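Local coordinates for beta-glucuronidase (PDB 6XXW), which probably hydrolyses beta-D-glucuronides, as a beta-glucuronidase of glycoside hydrolase family 2 with a carbohydrate-binding domain and a TIM barrel, at residues E28-K33 with D274-D279; K33-V38 with K78-P83; R89-R94 with V186-T191. One frame throughout, in Å; residues are numbered along the deposited sequence.

Interaction 1 (E28-K33 with D274-D279); sequences ETREVK and DIYRMD
Arg-30 lays the edge of its guanidinium against the carboxylate of Asp-274, the two planes only 6° apart. The grip is side-on: NE of Arg-30 reaches OD1 of Asp-274 at 2.9 Å, and NH2 of Arg-30 reaches OD2 of Asp-274 at 2.7 Å, each on a syn lone pair and almost straight. The anti lone pair of the same OD1 takes the hydroxyl of Thr-29, with OG1 2.7 Å from OD1 of Asp-274. These three bonds, with a fourth from the backbone N of Ile-196 to OD2, hold the carboxylate against rotation, while CD1 of Tyr-276 lies over one face of the guanidinium. A second salt bridge is built differently. Glu-28, bent at chi2 (89°), brings its carboxylate to Arg-277, which grips it end-on: NH1 meets OE1 of Glu-28 at 2.8 Å and NH2 meets OE2 at 2.7 Å. CG2 of Ile-275 lies over the rim of one face of this guanidinium. The contact thereby joins the lead-in to the first strand of the sugar-binding domain to strand 273-280 of the next family 2 domain. Asp-274 and Arg-30 probably neutralise each other largely at this buried junction, whereas Arg-277 divides its charge between Glu-28 and Glu-264.

Interaction 2 (K33-V38 with K78-P83); sequences KDLSGV and KSFFIP
Lys-78 and Leu-35 meet between two strands of the sugar-binding domain, an antiparallel beta-sandwich of the jelly-roll type found in family 2 glycosidases. Strand 32-43 is interrupted here by a short loop, and strand 73-81 runs past it; CA of Leu-35 and CA of Phe-80 are 7.9 Å apart, so side chains rather than paired backbones bridge these segments.

The polar part rests on the lysine. Its chain is extended beyond CG, and CG stands opposite the backbone N (chi1 -166°), which carries the ammonium across to the loop. There NZ of Lys-78 donates to the carbonyl O of Leu-35 at 2.8 Å, approaching from above the carbonyl plane, 53° out of it. That oxygen has a second donor in the indole NE1 of Trp-39. On the way, CE of Lys-78 passes 3.6 Å from the carbonyl O of Val-38. Gly-37 adopts backbone angles at which a side chain would strike the preceding carbonyl.

The apolar part is lighter. CD2 of Leu-35 packs on CB of Phe-80 at 4.1 Å, the two side chains lying at a slant to each other, and Ile-188 of the adjoining strand 185-191 touches both.

Within the loop itself, Asp-34 forms an Asx turn, which probably helps to shape the break in the strand. OD1 of Asp-34 accepts from the backbone N of Ser-36 at 3.0 Å, from above the carboxylate plane, while OG of Ser-36 reaches the same OD1 of Asp-34 at 2.6 Å, on its syn lone pair.

Interaction 3 (R89-R94 with V186-T191); sequences RNIFLR and VVIYTT
Tyr-189 and Phe-92 form a hydrogen-bonded pair of two adjacent antiparallel strands, and the tyrosine ring forms much of the contact on the face that also carries Asn-90, Arg-94, Val-187 and Thr-191. From CB, which packs against the carbonyl O of Glu-31, chi1 of 67° sets CG between the backbone N and the carbonyl carbon and swings the ring across the neighbouring strand. CD1 then lies 3.9 Å from CB of Phe-92, while CE2 meets CD2 of Phe-92 at 3.7 Å. Farther out, CE1 and CZ of Tyr-189 sit beneath the same methylene: CB of Phe-92 stands 3.6 Å from the Tyr-189 ring centroid, a CH-pi contact 21° off the normal. The two rings are nearly parallel, at 20°, but so offset that little of one ring lies over the other. CB of Arg-94 comes up at the edge of the tyrosine ring. At the tip, OH is hydrogen-bonded to OE1 of Glu-122, the oxygen that also pairs with NE of Arg-94, whose NH2 donates to the carbonyl O of Leu-22.

An alanine in place of this tyrosine is likely to leave the Phe-92 methylene without its aromatic cover and Glu-122 without one of its partners.

Backbone bonds run both ways at three residue pairs, among them Phe-92 N to Tyr-189 O at 2.7 Å. On the opposite face, aliphatic groups mesh: CG2 of Ile-91 touches CG2 of Ile-188 at a tight 3.5 Å, and CD1 of Leu-93 reaches CG1 of Ile-188 at 3.6 Å.

Strand 185-191 is flanked by strand 90-99 on one edge and strand 32-43 on the other, while strand 121-124 pairs with the far edge of strand 90-99, so this contact lies in the interior of the sugar-binding sheet.

From the N terminus, the chain enters residues 28-33, which wait some 240 residues for their partner 274-279; interaction 1 therefore closes the longest loop and joins the sugar-binding domain to the next one. Interactions 2 and 3 both fall within that span, following in series without crossing: 33-38 meets 78-83 first, and then 89-94 meets 186-191. Interactions 1 and 2 share Lys-33, on strand 32-43. Strand 185-191 of interaction 3 lies beside that strand, with Lys-33 N close to Ile-188 O and Leu-35 N close to Val-186 O. Arg-89 NH1 also reaches Thr-29 O, linking interactions 3 and 1 directly.

Interaction 1 (E28-K33 with D274-D279)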
loop_
_atom_site.group_PDB
_atom_site.type_symbol
_atom_site.label_atom_id
_atom_site.label_comp_id
_atom_site.label_asym_id
_atom_site.label_seq_id
_atom_site.Cartn_x
_atom_site.Cartn_y
_atom_site.Cartn_z
ATOM N N GLU A 28 8.946 -49.990 -11.661
ATOM C CA GLU A 28 8.428 -51.302 -12.029
ATOM C C GLU A 28 8.092 -52.155 -10.812
ATOM O O GLU A 28 7.299 -53.095 -10.920
ATOM C CB GLU A 28 9.456 -52.041 -12.903
ATOM C CG GLU A 28 9.782 -51.350 -14.219
ATOM C CD GLU A 28 10.927 -50.351 -14.125
ATOM O OE1 GLU A 28 11.127 -49.758 -13.042
ATOM O OE2 GLU A 28 11.630 -50.152 -15.140
ATOM N N THR A 29 8.691 -51.871 -9.659
ATOM C CA THR A 29 8.542 -52.734 -8.499
ATOM C C THR A 29 7.964 -52.026 -7.281
ATOM O O THR A 29 7.863 -52.647 -6.213
ATOM C CB THR A 29 9.900 -53.357 -8.150
ATOM O OG1 THR A 29 10.787 -52.342 -7.660
ATOM C CG2 THR A 29 10.517 -53.970 -9.400
ATOM N N ARG A 30 7.577 -50.756 -7.400
ATOM C CA ARG A 30 7.107 -49.989 -6.249
ATOM C C ARG A 30 5.926 -49.111 -6.643
ATOM O O ARG A 30 5.992 -48.404 -7.649
ATOM C CB ARG A 30 8.227 -49.113 -5.683
ATOM C CG ARG A 30 9.491 -49.875 -5.300
ATOM C CD ARG A 30 10.514 -48.954 -4.689
ATOM N NE ARG A 30 11.596 -49.713 -4.067
ATOM C CZ ARG A 30 12.283 -49.293 -3.015
ATOM N NH1 ARG A 30 12.000 -48.115 -2.465
ATOM N NH2 ARG A 30 13.255 -50.047 -2.531
ATOM N N GLU A 31 4.868 -49.149 -5.839
ATOM C CA GLU A 31 3.719 -48.263 -5.970
ATOM C C GLU A 31 3.785 -47.175 -4.910
ATOM O O GLU A 31 4.311 -47.388 -3.815
ATOM C CB GLU A 31 2.407 -49.038 -5.821
ATOM C CG GLU A 31 1.981 -49.779 -7.066
ATOM C CD GLU A 31 0.655 -50.497 -6.879
ATOM O OE1 GLU A 31 0.645 -51.750 -6.905
ATOM O OE2 GLU A 31 -0.373 -49.803 -6.698
ATOM N N VAL A 32 3.252 -46.000 -5.245
ATOM C CA VAL A 32 3.171 -44.879 -4.322
ATOM C C VAL A 32 1.745 -44.348 -4.354
ATOM O O VAL A 32 1.199 -44.104 -5.435
ATOM C CB VAL A 32 4.174 -43.759 -4.676
ATOM C CG1 VAL A 32 3.994 -42.579 -3.727
ATOM C CG2 VAL A 32 5.610 -44.280 -4.633
ATOM N N LYS A 33 1.144 -44.183 -3.176
ATOM C CA LYS A 33 -0.200 -43.632 -3.017
ATOM C C LYS A 33 -0.098 -42.389 -2.141
ATOM O O LYS A 33 0.299 -42.483 -0.977
ATOM C CB LYS A 33 -1.139 -44.663 -2.377
ATOM C CG LYS A 33 -2.574 -44.183 -2.165
ATOM C CD LYS A 33 -3.179 -43.688 -3.476
ATOM C CE LYS A 33 -4.684 -43.484 -3.362
ATOM N NZ LYS A 33 -5.123 -42.327 -4.175
ATOM N N ASP A 274 13.676 -55.646 -7.412
ATOM C CA ASP A 274 13.414 -54.279 -6.964
ATOM C C ASP A 274 14.242 -53.306 -7.791
ATOM O O ASP A 274 15.415 -53.563 -8.069
ATOM C CB ASP A 274 13.728 -54.128 -5.460
ATOM C CG ASP A 274 13.190 -52.819 -4.853
ATOM O OD1 ASP A 274 12.164 -52.277 -5.343
ATOM O OD2 ASP A 274 13.791 -52.348 -3.856
ATOM N N ILE A 275 13.634 -52.182 -8.171
ATOM C CA ILE A 275 14.331 -51.151 -8.928
ATOM C C ILE A 275 14.121 -49.801 -8.247
ATOM O O ILE A 275 12.990 -49.435 -7.915
ATOM C CB ILE A 275 13.857 -51.096 -10.393
ATOM C CG1 ILE A 275 14.132 -52.432 -11.093
ATOM C CG2 ILE A 275 14.537 -49.950 -11.127
ATOM C CD1 ILE A 275 13.644 -52.476 -12.520
ATOM N N TYR A 276 15.208 -49.066 -8.046
ATOM C CA TYR A 276 15.143 -47.691 -7.565
ATOM C C TYR A 276 16.059 -46.844 -8.428
ATOM O O TYR A 276 17.172 -47.268 -8.761
ATOM C CB TYR A 276 15.553 -47.578 -6.087
ATOM C CG TYR A 276 15.208 -46.239 -5.433
ATOM C CD1 TYR A 276 13.987 -46.041 -4.810
ATOM C CD2 TYR A 276 16.112 -45.187 -5.445
ATOM C CE1 TYR A 276 13.670 -44.815 -4.206
ATOM C CE2 TYR A 276 15.813 -43.965 -4.852
ATOM C CZ TYR A 276 14.587 -43.791 -4.231
ATOM O OH TYR A 276 14.273 -42.587 -3.650
ATOM N N ARG A 277 15.592 -45.642 -8.780
ATOM C CA ARG A 277 16.335 -44.733 -9.642
ATOM C C ARG A 277 16.462 -43.371 -8.976
ATOM O O ARG A 277 15.538 -42.921 -8.288
ATOM C CB ARG A 277 15.652 -44.558 -11.017
ATOM C CG ARG A 277 15.483 -45.836 -11.801
ATOM C CD ARG A 277 14.877 -45.569 -13.173
ATOM N NE ARG A 277 14.841 -46.793 -13.957
ATOM C CZ ARG A 277 13.845 -47.667 -13.932
ATOM N NH1 ARG A 277 12.781 -47.445 -13.169
ATOM N NH2 ARG A 277 13.915 -48.763 -14.680
ATOM N N MET A 278 17.601 -42.710 -9.194
ATOM C CA MET A 278 17.759 -41.346 -8.714
ATOM C C MET A 278 18.691 -40.567 -9.632
ATOM O O MET A 278 19.714 -41.089 -10.083
ATOM C CB MET A 278 18.294 -41.320 -7.277
ATOM C CG MET A 278 18.392 -39.921 -6.701
ATOM S SD MET A 278 19.109 -39.960 -5.040
ATOM C CE MET A 278 19.228 -38.194 -4.716
ATOM N N ASP A 279 18.326 -39.319 -9.915
ATOM C CA ASP A 279 19.242 -38.420 -10.600
ATOM C C ASP A 279 20.328 -37.966 -9.636
ATOM O O ASP A 279 20.034 -37.498 -8.529
ATOM C CB ASP A 279 18.500 -37.196 -11.140
ATOM C CG ASP A 279 17.673 -37.496 -12.386
ATOM O OD1 ASP A 279 17.941 -38.496 -13.096
ATOM O OD2 ASP A 279 16.753 -36.702 -12.658
#

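Interaction 2 (K33-V38 with K78-P83)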
loop_
_atom_site.group_PDB
_atom_site.type_symbol
_atom_site.label_atom_id
_atom_site.label_comp_id
_atom_site.label_asym_id
_atom_site.label_seq_id
_atom_site.Cartn_x
_atom_site.Cartn_y
_atom_site.Cartn_z
ATOM N N LYS A 33 1.144 -44.183 -3.176
ATOM C CA LYS A 33 -0.200 -43.632 -3.017
ATOM C C LYS A 33 -0.098 -42.389 -2.141
ATOM O O LYS A 33 0.299 -42.483 -0.977
ATOM C CB LYS A 33 -1.139 -44.663 -2.377
ATOM C CG LYS A 33 -2.574 -44.183 -2.165
ATOM C CD LYS A 33 -3.179 -43.688 -3.476
ATOM C CE LYS A 33 -4.684 -43.484 -3.362
ATOM N NZ LYS A 33 -5.123 -42.327 -4.175
ATOM N N ASP A 34 -0.452 -41.236 -2.693
ATOM C CA ASP A 34 -0.339 -39.971 -1.970
ATOM C C ASP A 34 -1.632 -39.723 -1.197
ATOM O O ASP A 34 -2.713 -39.689 -1.792
ATOM C CB ASP A 34 -0.041 -38.846 -2.963
ATOM C CG ASP A 34 0.005 -37.470 -2.316
ATOM O OD1 ASP A 34 0.210 -37.377 -1.092
ATOM O OD2 ASP A 34 -0.166 -36.476 -3.053
ATOM N N LEU A 35 -1.527 -39.572 0.126
ATOM C CA LEU A 35 -2.697 -39.337 0.967
ATOM C C LEU A 35 -2.977 -37.856 1.191
ATOM O O LEU A 35 -3.892 -37.521 1.949
ATOM C CB LEU A 35 -2.537 -40.039 2.320
ATOM C CG LEU A 35 -2.460 -41.567 2.324
ATOM C CD1 LEU A 35 -2.608 -42.093 3.748
ATOM C CD2 LEU A 35 -3.520 -42.164 1.420
ATOM N N SER A 36 -2.212 -36.974 0.555
ATOM C CA SER A 36 -2.497 -35.549 0.619
ATOM C C SER A 36 -3.893 -35.273 0.088
ATOM O O SER A 36 -4.432 -36.024 -0.730
ATOM C CB SER A 36 -1.469 -34.762 -0.192
ATOM O OG SER A 36 -0.163 -35.160 0.156
ATOM N N GLY A 37 -4.486 -34.189 0.570
ATOM C CA GLY A 37 -5.830 -33.821 0.175
ATOM C C GLY A 37 -6.568 -33.256 1.366
ATOM O O GLY A 37 -5.945 -32.610 2.212
ATOM N N VAL A 38 -7.861 -33.525 1.489
ATOM C CA VAL A 38 -8.669 -32.982 2.579
ATOM C C VAL A 38 -8.791 -34.038 3.669
ATOM O O VAL A 38 -9.296 -35.138 3.419
ATOM C CB VAL A 38 -10.057 -32.549 2.082
ATOM C CG1 VAL A 38 -10.889 -32.001 3.232
ATOM C CG2 VAL A 38 -9.931 -31.523 0.975
ATOM N N LYS A 78 -8.123 -39.714 8.340
ATOM C CA LYS A 78 -8.470 -39.953 6.944
ATOM C C LYS A 78 -8.666 -41.444 6.710
ATOM O O LYS A 78 -7.967 -42.275 7.293
ATOM C CB LYS A 78 -7.387 -39.431 5.984
ATOM C CG LYS A 78 -7.843 -39.359 4.532
ATOM C CD LYS A 78 -6.860 -38.620 3.649
ATOM C CE LYS A 78 -7.559 -38.082 2.410
ATOM N NZ LYS A 78 -6.620 -37.949 1.265
ATOM N N SER A 79 -9.600 -41.763 5.820
ATOM C CA SER A 79 -9.825 -43.133 5.373
ATOM C C SER A 79 -9.005 -43.422 4.125
ATOM O O SER A 79 -8.817 -42.553 3.266
ATOM C CB SER A 79 -11.305 -43.373 5.049
ATOM O OG SER A 79 -12.115 -43.272 6.200
ATOM N N PHE A 80 -8.548 -44.664 4.013
ATOM C CA PHE A 80 -7.859 -45.095 2.810
ATOM C C PHE A 80 -8.098 -46.586 2.625
ATOM O O PHE A 80 -8.394 -47.312 3.574
ATOM C CB PHE A 80 -6.361 -44.767 2.854
ATOM C CG PHE A 80 -5.596 -45.508 3.915
ATOM C CD1 PHE A 80 -5.595 -45.058 5.235
ATOM C CD2 PHE A 80 -4.859 -46.638 3.595
ATOM C CE1 PHE A 80 -4.889 -45.729 6.215
ATOM C CE2 PHE A 80 -4.155 -47.328 4.575
ATOM C CZ PHE A 80 -4.161 -46.865 5.890
ATOM N N PHE A 81 -7.984 -47.025 1.379
ATOM C CA PHE A 81 -8.240 -48.403 0.993
ATOM C C PHE A 81 -6.928 -49.021 0.537
ATOM O O PHE A 81 -6.179 -48.399 -0.218
ATOM C CB PHE A 81 -9.291 -48.471 -0.121
ATOM C CG PHE A 81 -10.663 -48.041 0.319
ATOM C CD1 PHE A 81 -11.002 -46.694 0.370
ATOM C CD2 PHE A 81 -11.609 -48.981 0.701
ATOM C CE1 PHE A 81 -12.255 -46.289 0.794
ATOM C CE2 PHE A 81 -12.864 -48.583 1.127
ATOM C CZ PHE A 81 -13.191 -47.238 1.171
ATOM N N ILE A 82 -6.637 -50.220 1.019
ATOM C CA ILE A 82 -5.444 -50.966 0.625
ATOM C C ILE A 82 -5.877 -52.041 -0.363
ATOM O O ILE A 82 -6.811 -52.789 -0.059
ATOM C CB ILE A 82 -4.738 -51.602 1.834
ATOM C CG1 ILE A 82 -4.162 -50.524 2.766
ATOM C CG2 ILE A 82 -3.650 -52.581 1.356
ATOM C CD1 ILE A 82 -2.873 -49.918 2.273
ATOM N N PRO A 83 -5.248 -52.139 -1.534
ATOM C CA PRO A 83 -5.597 -53.211 -2.477
ATOM C C PRO A 83 -5.170 -54.576 -1.960
ATOM O O PRO A 83 -4.104 -54.724 -1.355
ATOM C CB PRO A 83 -4.821 -52.830 -3.746
ATOM C CG PRO A 83 -4.474 -51.380 -3.583
ATOM C CD PRO A 83 -4.302 -51.170 -2.114
#

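Interaction 3 (R89-R94 with V186-T191)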
loop_
_atom_site.group_PDB
_atom_site.type_symbol
_atom_site.label_atom_id
_atom_site.label_comp_id
_atom_site.label_asym_id
_atom_site.label_seq_id
_atom_site.Cartn_x
_atom_site.Cartn_y
_atom_site.Cartn_z
ATOM N N ARG A 89 3.652 -57.715 0.101
ATOM C CA ARG A 89 4.541 -56.587 -0.125
ATOM C C ARG A 89 4.818 -55.925 1.214
ATOM O O ARG A 89 4.010 -56.012 2.139
ATOM C CB ARG A 89 3.926 -55.552 -1.082
ATOM C CG ARG A 89 3.309 -56.113 -2.346
ATOM C CD ARG A 89 3.718 -55.285 -3.545
ATOM N NE ARG A 89 4.903 -55.846 -4.188
ATOM C CZ ARG A 89 5.959 -55.137 -4.573
ATOM N NH1 ARG A 89 5.993 -53.808 -4.385
ATOM N NH2 ARG A 89 6.983 -55.763 -5.145
ATOM N N ASN A 90 5.962 -55.255 1.321
ATOM C CA ASN A 90 6.130 -54.296 2.406
ATOM C C ASN A 90 5.260 -53.075 2.124
ATOM O O ASN A 90 5.151 -52.631 0.986
ATOM C CB ASN A 90 7.590 -53.866 2.538
ATOM C CG ASN A 90 8.443 -54.909 3.233
ATOM O OD1 ASN A 90 7.958 -55.645 4.085
ATOM N ND2 ASN A 90 9.722 -54.972 2.871
ATOM N N ILE A 91 4.618 -52.549 3.157
ATOM C CA ILE A 91 3.782 -51.365 3.029
ATOM C C ILE A 91 4.312 -50.332 4.006
ATOM O O ILE A 91 4.300 -50.561 5.222
ATOM C CB ILE A 91 2.309 -51.679 3.304
ATOM C CG1 ILE A 91 1.835 -52.823 2.400
ATOM C CG2 ILE A 91 1.454 -50.416 3.129
ATOM C CD1 ILE A 91 0.393 -53.218 2.666
ATOM N N PHE A 92 4.795 -49.212 3.482
ATOM C CA PHE A 92 5.395 -48.179 4.313
ATOM C C PHE A 92 4.495 -46.954 4.331
ATOM O O PHE A 92 3.966 -46.538 3.295
ATOM C CB PHE A 92 6.786 -47.790 3.812
ATOM C CG PHE A 92 7.819 -48.881 3.966
ATOM C CD1 PHE A 92 8.516 -49.030 5.156
ATOM C CD2 PHE A 92 8.089 -49.746 2.919
ATOM C CE1 PHE A 92 9.468 -50.033 5.304
ATOM C CE2 PHE A 92 9.035 -50.754 3.052
ATOM C CZ PHE A 92 9.730 -50.894 4.248
ATOM N N LEU A 93 4.326 -46.386 5.513
ATOM C CA LEU A 93 3.588 -45.146 5.693
ATOM C C LEU A 93 4.592 -44.073 6.065
ATOM O O LEU A 93 5.258 -44.194 7.093
ATOM C CB LEU A 93 2.532 -45.307 6.780
ATOM C CG LEU A 93 1.813 -44.059 7.279
ATOM C CD1 LEU A 93 1.070 -43.407 6.147
ATOM C CD2 LEU A 93 0.853 -44.485 8.346
ATOM N N ARG A 94 4.699 -43.040 5.236
ATOM C CA ARG A 94 5.706 -41.997 5.394
ATOM C C ARG A 94 5.030 -40.651 5.638
ATOM O O ARG A 94 4.075 -40.290 4.940
ATOM C CB ARG A 94 6.600 -41.939 4.148
ATOM C CG ARG A 94 7.379 -40.651 3.956
ATOM C CD ARG A 94 8.697 -40.695 4.712
ATOM N NE ARG A 94 9.572 -41.762 4.234
ATOM C CZ ARG A 94 10.608 -41.577 3.419
ATOM N NH1 ARG A 94 10.902 -40.355 2.975
ATOM N NH2 ARG A 94 11.342 -42.620 3.042
ATOM N N VAL A 186 1.930 -36.887 3.267
ATOM C CA VAL A 186 1.777 -38.218 3.837
ATOM C C VAL A 186 1.559 -39.177 2.680
ATOM O O VAL A 186 0.668 -38.960 1.851
ATOM C CB VAL A 186 0.587 -38.269 4.803
ATOM C CG1 VAL A 186 0.457 -39.670 5.398
ATOM C CG2 VAL A 186 0.721 -37.199 5.909
ATOM N N VAL A 187 2.373 -40.230 2.594
ATOM C CA VAL A 187 2.213 -41.181 1.499
ATOM C C VAL A 187 2.366 -42.600 2.026
ATOM O O VAL A 187 2.984 -42.847 3.064
ATOM C CB VAL A 187 3.211 -40.931 0.336
ATOM C CG1 VAL A 187 3.220 -39.448 -0.085
ATOM C CG2 VAL A 187 4.597 -41.383 0.733
ATOM N N ILE A 188 1.779 -43.535 1.290
ATOM C CA ILE A 188 1.952 -44.962 1.524
ATOM C C ILE A 188 2.607 -45.550 0.284
ATOM O O ILE A 188 2.209 -45.238 -0.841
ATOM C CB ILE A 188 0.613 -45.654 1.829
ATOM C CG1 ILE A 188 -0.007 -45.044 3.081
ATOM C CG2 ILE A 188 0.829 -47.137 2.083
ATOM C CD1 ILE A 188 -1.238 -45.758 3.551
ATOM N N TYR A 189 3.633 -46.363 0.478
ATOM C CA TYR A 189 4.315 -46.932 -0.670
ATOM C C TYR A 189 4.652 -48.383 -0.381
ATOM O O TYR A 189 4.739 -48.794 0.781
ATOM C CB TYR A 189 5.563 -46.107 -1.054
ATOM C CG TYR A 189 6.706 -46.096 -0.067
ATOM C CD1 TYR A 189 6.748 -45.174 0.982
ATOM C CD2 TYR A 189 7.774 -46.972 -0.211
ATOM C CE1 TYR A 189 7.818 -45.144 1.877
ATOM C CE2 TYR A 189 8.844 -46.957 0.682
ATOM C CZ TYR A 189 8.860 -46.048 1.721
ATOM O OH TYR A 189 9.923 -46.045 2.589
ATOM N N THR A 190 4.786 -49.165 -1.451
ATOM C CA THR A 190 5.120 -50.578 -1.364
ATOM C C THR A 190 6.545 -50.825 -1.834
ATOM O O THR A 190 7.080 -50.088 -2.667
ATOM C CB THR A 190 4.179 -51.435 -2.223
ATOM O OG1 THR A 190 4.306 -51.039 -3.601
ATOM C CG2 THR A 190 2.741 -51.266 -1.783
ATOM N N THR A 191 7.145 -51.889 -1.313
ATOM C CA THR A 191 8.376 -52.460 -1.833
ATOM C C THR A 191 8.236 -53.975 -1.785
ATOM O O THR A 191 7.385 -54.502 -1.061
ATOM C CB THR A 191 9.619 -52.040 -1.028
ATOM O OG1 THR A 191 9.727 -52.864 0.139
ATOM C CG2 THR A 191 9.577 -50.547 -0.608
#